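Local coordinates for cell division inhibitor SulA (Pseudomonas aeruginosa, PDB 1OFU), which probably inhibits cell division during the SOS response by binding FtsZ and blocking its polymerization, and so Z-ring assembly, at residues L74-L79 and S103-L108. Numbering follows the deposited sequence.
Sequences LSCEAL and SRAAQL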
ATOM      1  N   LEU D  74     -14.675 -23.075   7.232  1.00 39.24           N
ATOM      2  CA  LEU D  74     -13.686 -22.413   8.077  1.00 39.97           C
ATOM      3  C   LEU D  74     -13.789 -20.895   7.915  1.00 41.13           C
ATOM      4  O   LEU D  74     -13.654 -20.157   8.889  1.00 42.56           O
ATOM      5  CB  LEU D  74     -12.268 -22.876   7.719  1.00 42.19           C
ATOM      6  CG  LEU D  74     -11.265 -22.922   8.882  1.00 46.21           C
ATOM      7  CD1 LEU D  74      -9.868 -23.171   8.343  1.00 45.26           C
ATOM      8  CD2 LEU D  74     -11.292 -21.626   9.663  1.00 47.90           C
ATOM      9  N   SER D  75     -14.031 -20.427   6.689  1.00 39.50           N
ATOM     10  CA  SER D  75     -14.153 -18.989   6.438  1.00 39.96           C
ATOM     11  C   SER D  75     -15.330 -18.382   7.199  1.00 40.38           C
ATOM     12  O   SER D  75     -15.190 -17.352   7.857  1.00 37.57           O
ATOM     13  CB  SER D  75     -14.318 -18.709   4.941  1.00 36.22           C
ATOM     14  OG  SER D  75     -13.179 -19.126   4.206  1.00 37.55           O
ATOM     15  N   CYS D  76     -16.492 -19.024   7.110  1.00 42.79           N
ATOM     16  CA  CYS D  76     -17.680 -18.521   7.792  1.00 46.88           C
ATOM     17  C   CYS D  76     -17.471 -18.509   9.298  1.00 47.30           C
ATOM     18  O   CYS D  76     -17.905 -17.589   9.988  1.00 47.04           O
ATOM     19  CB  CYS D  76     -18.896 -19.384   7.454  1.00 50.04           C
ATOM     20  SG  CYS D  76     -19.353 -19.396   5.700  1.00 56.64           S
ATOM     21  N   GLU D  77     -16.790 -19.533   9.800  1.00 47.93           N
ATOM     22  CA  GLU D  77     -16.533 -19.645  11.227  1.00 50.30           C
ATOM     23  C   GLU D  77     -15.654 -18.505  11.734  1.00 49.36           C
ATOM     24  O   GLU D  77     -15.977 -17.861  12.734  1.00 47.75           O
ATOM     25  CB  GLU D  77     -15.878 -20.993  11.532  1.00 53.17           C
ATOM     26  CG  GLU D  77     -16.091 -21.452  12.954  1.00 62.77           C
ATOM     27  CD  GLU D  77     -17.563 -21.553  13.311  1.00 65.77           C
ATOM     28  OE1 GLU D  77     -18.276 -22.338  12.654  1.00 70.07           O
ATOM     29  OE2 GLU D  77     -18.006 -20.846  14.243  1.00 69.25           O
ATOM     30  N   ALA D  78     -14.543 -18.257  11.042  1.00 47.99           N
ATOM     31  CA  ALA D  78     -13.624 -17.188  11.424  1.00 44.75           C
ATOM     32  C   ALA D  78     -14.320 -15.826  11.363  1.00 45.19           C
ATOM     33  O   ALA D  78     -14.033 -14.936  12.162  1.00 47.04           O
ATOM     34  CB  ALA D  78     -12.396 -17.202  10.507  1.00 42.72           C
ATOM     35  N   LEU D  79     -15.225 -15.660  10.402  1.00 44.72           N
ATOM     36  CA  LEU D  79     -15.966 -14.404  10.272  1.00 48.26           C
ATOM     37  C   LEU D  79     -16.925 -14.310  11.448  1.00 46.96           C
ATOM     38  O   LEU D  79     -16.983 -13.306  12.158  1.00 46.31           O
ATOM     39  CB  LEU D  79     -16.768 -14.390   8.968  1.00 46.03           C
ATOM     40  CG  LEU D  79     -15.978 -14.186   7.672  1.00 46.49           C
ATOM     41  CD1 LEU D  79     -16.754 -14.747   6.496  1.00 45.28           C
ATOM     42  CD2 LEU D  79     -15.696 -12.709   7.486  1.00 41.64           C
ATOM     43  N   SER D 103     -21.601 -13.865   3.685  1.00 45.98           N
ATOM     44  CA  SER D 103     -22.126 -12.544   4.002  1.00 47.57           C
ATOM     45  C   SER D 103     -22.774 -12.525   5.384  1.00 50.51           C
ATOM     46  O   SER D 103     -22.533 -11.618   6.187  1.00 47.82           O
ATOM     47  CB  SER D 103     -23.144 -12.126   2.943  1.00 49.37           C
ATOM     48  OG  SER D 103     -23.492 -10.767   3.100  1.00 54.59           O
ATOM     49  N   ARG D 104     -23.603 -13.527   5.654  1.00 52.44           N
ATOM     50  CA  ARG D 104     -24.276 -13.625   6.941  1.00 57.58           C
ATOM     51  C   ARG D 104     -23.235 -13.747   8.052  1.00 55.47           C
ATOM     52  O   ARG D 104     -23.304 -13.050   9.063  1.00 54.18           O
ATOM     53  CB  ARG D 104     -25.201 -14.845   6.956  1.00 64.14           C
ATOM     54  CG  ARG D 104     -25.947 -15.053   8.264  1.00 71.28           C
ATOM     55  CD  ARG D 104     -26.882 -16.250   8.178  1.00 75.93           C
ATOM     56  NE  ARG D 104     -27.587 -16.488   9.436  1.00 81.61           N
ATOM     57  CZ  ARG D 104     -27.002 -16.874  10.566  1.00 82.27           C
ATOM     58  NH1 ARG D 104     -27.731 -17.061  11.659  1.00 82.53           N
ATOM     59  NH2 ARG D 104     -25.692 -17.077  10.606  1.00 83.11           N
ATOM     60  N   ALA D 105     -22.264 -14.633   7.852  1.00 54.54           N
ATOM     61  CA  ALA D 105     -21.210 -14.841   8.838  1.00 52.43           C
ATOM     62  C   ALA D 105     -20.454 -13.543   9.109  1.00 50.11           C
ATOM     63  O   ALA D 105     -20.092 -13.251  10.248  1.00 46.76           O
ATOM     64  CB  ALA D 105     -20.250 -15.919   8.349  1.00 52.71           C
ATOM     65  N   ALA D 106     -20.231 -12.763   8.055  1.00 50.88           N
ATOM     66  CA  ALA D 106     -19.520 -11.495   8.172  1.00 50.58           C
ATOM     67  C   ALA D 106     -20.296 -10.491   9.017  1.00 49.02           C
ATOM     68  O   ALA D 106     -19.717  -9.779   9.839  1.00 49.11           O
ATOM     69  CB  ALA D 106     -19.248 -10.915   6.778  1.00 47.77           C
ATOM     70  N   GLN D 107     -21.608 -10.428   8.806  1.00 51.31           N
ATOM     71  CA  GLN D 107     -22.456  -9.505   9.561  1.00 53.63           C
ATOM     72  C   GLN D 107     -22.434  -9.855  11.048  1.00 50.67           C
ATOM     73  O   GLN D 107     -22.322  -8.979  11.901  1.00 49.80           O
ATOM     74  CB  GLN D 107     -23.891  -9.562   9.037  1.00 58.20           C
ATOM     75  CG  GLN D 107     -24.005  -9.294   7.547  1.00 63.76           C
ATOM     76  CD  GLN D 107     -25.439  -9.140   7.090  1.00 65.04           C
ATOM     77  OE1 GLN D 107     -26.129  -8.207   7.494  1.00 66.69           O
ATOM     78  NE2 GLN D 107     -25.896 -10.060   6.244  1.00 65.20           N
ATOM     79  N   LEU D 108     -22.533 -11.145  11.347  1.00 49.07           N
ATOM     80  CA  LEU D 108     -22.511 -11.613  12.726  1.00 51.34           C
ATOM     81  C   LEU D 108     -21.226 -11.201  13.438  1.00 51.62           C
ATOM     82  O   LEU D 108     -21.252 -10.826  14.611  1.00 50.68           O
ATOM     83  CB  LEU D 108     -22.646 -13.135  12.766  1.00 53.42           C
ATOM     84  CG  LEU D 108     -24.002 -13.727  12.372  1.00 54.77           C
ATOM     85  CD1 LEU D 108     -23.884 -15.242  12.212  1.00 55.97           C
ATOM     86  CD2 LEU D 108     -25.030 -13.373  13.438  1.00 55.47           C
TER
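Ala-105 sets its methyl group against the backbone of Cys-76. Ala-105 CB lies 3.3 Å from Cys-76 O. In the reverse direction, Leu-79 CB packs 3.7 Å from Ala-105 O.

The other contacts join apolar side chains. Cys-76 CB and Ala-105 CB are 3.8 Å apart. A chi1 of -62° sets the Cys-76 sulfur beside its own backbone N, farther from the methyl than CB. Cys-76 also packs on Gln-101 and Leu-102. Leu-79 straddles Ala-105 and Ala-106. Leu-79 CB lies 3.9 Å from Ala-105 CB. With chi1 of -74° swinging CG away from the carbonyl carbon, the two methyls of Leu-79 are aimed at different alanines. Leu-79 CD1 approaches Ala-105 CB at 4.1 Å, while Leu-79 CD2 reaches Ala-106 CB at 4.0 Å.

Helices 68-80 and 96-109 lie side by side on one face of the parallel sheet, in a parallel alpha/beta fold whose family is grouped with the P-loop NTPases. They are the helices of successive beta-alpha-beta crossovers, 60-63 to 84-89 and 84-89 to 112-118. Leu-79 also touches Val-87 and Ser-113.

No hydrogen bond joins the two segments. Their axes run nearly parallel, 19° apart, and approach to 8.0 Å, consistent with the alanines at this face of helix 96-109. Leu-79 falls within the FtsZ-binding region 78-83, but its side chain packs inward.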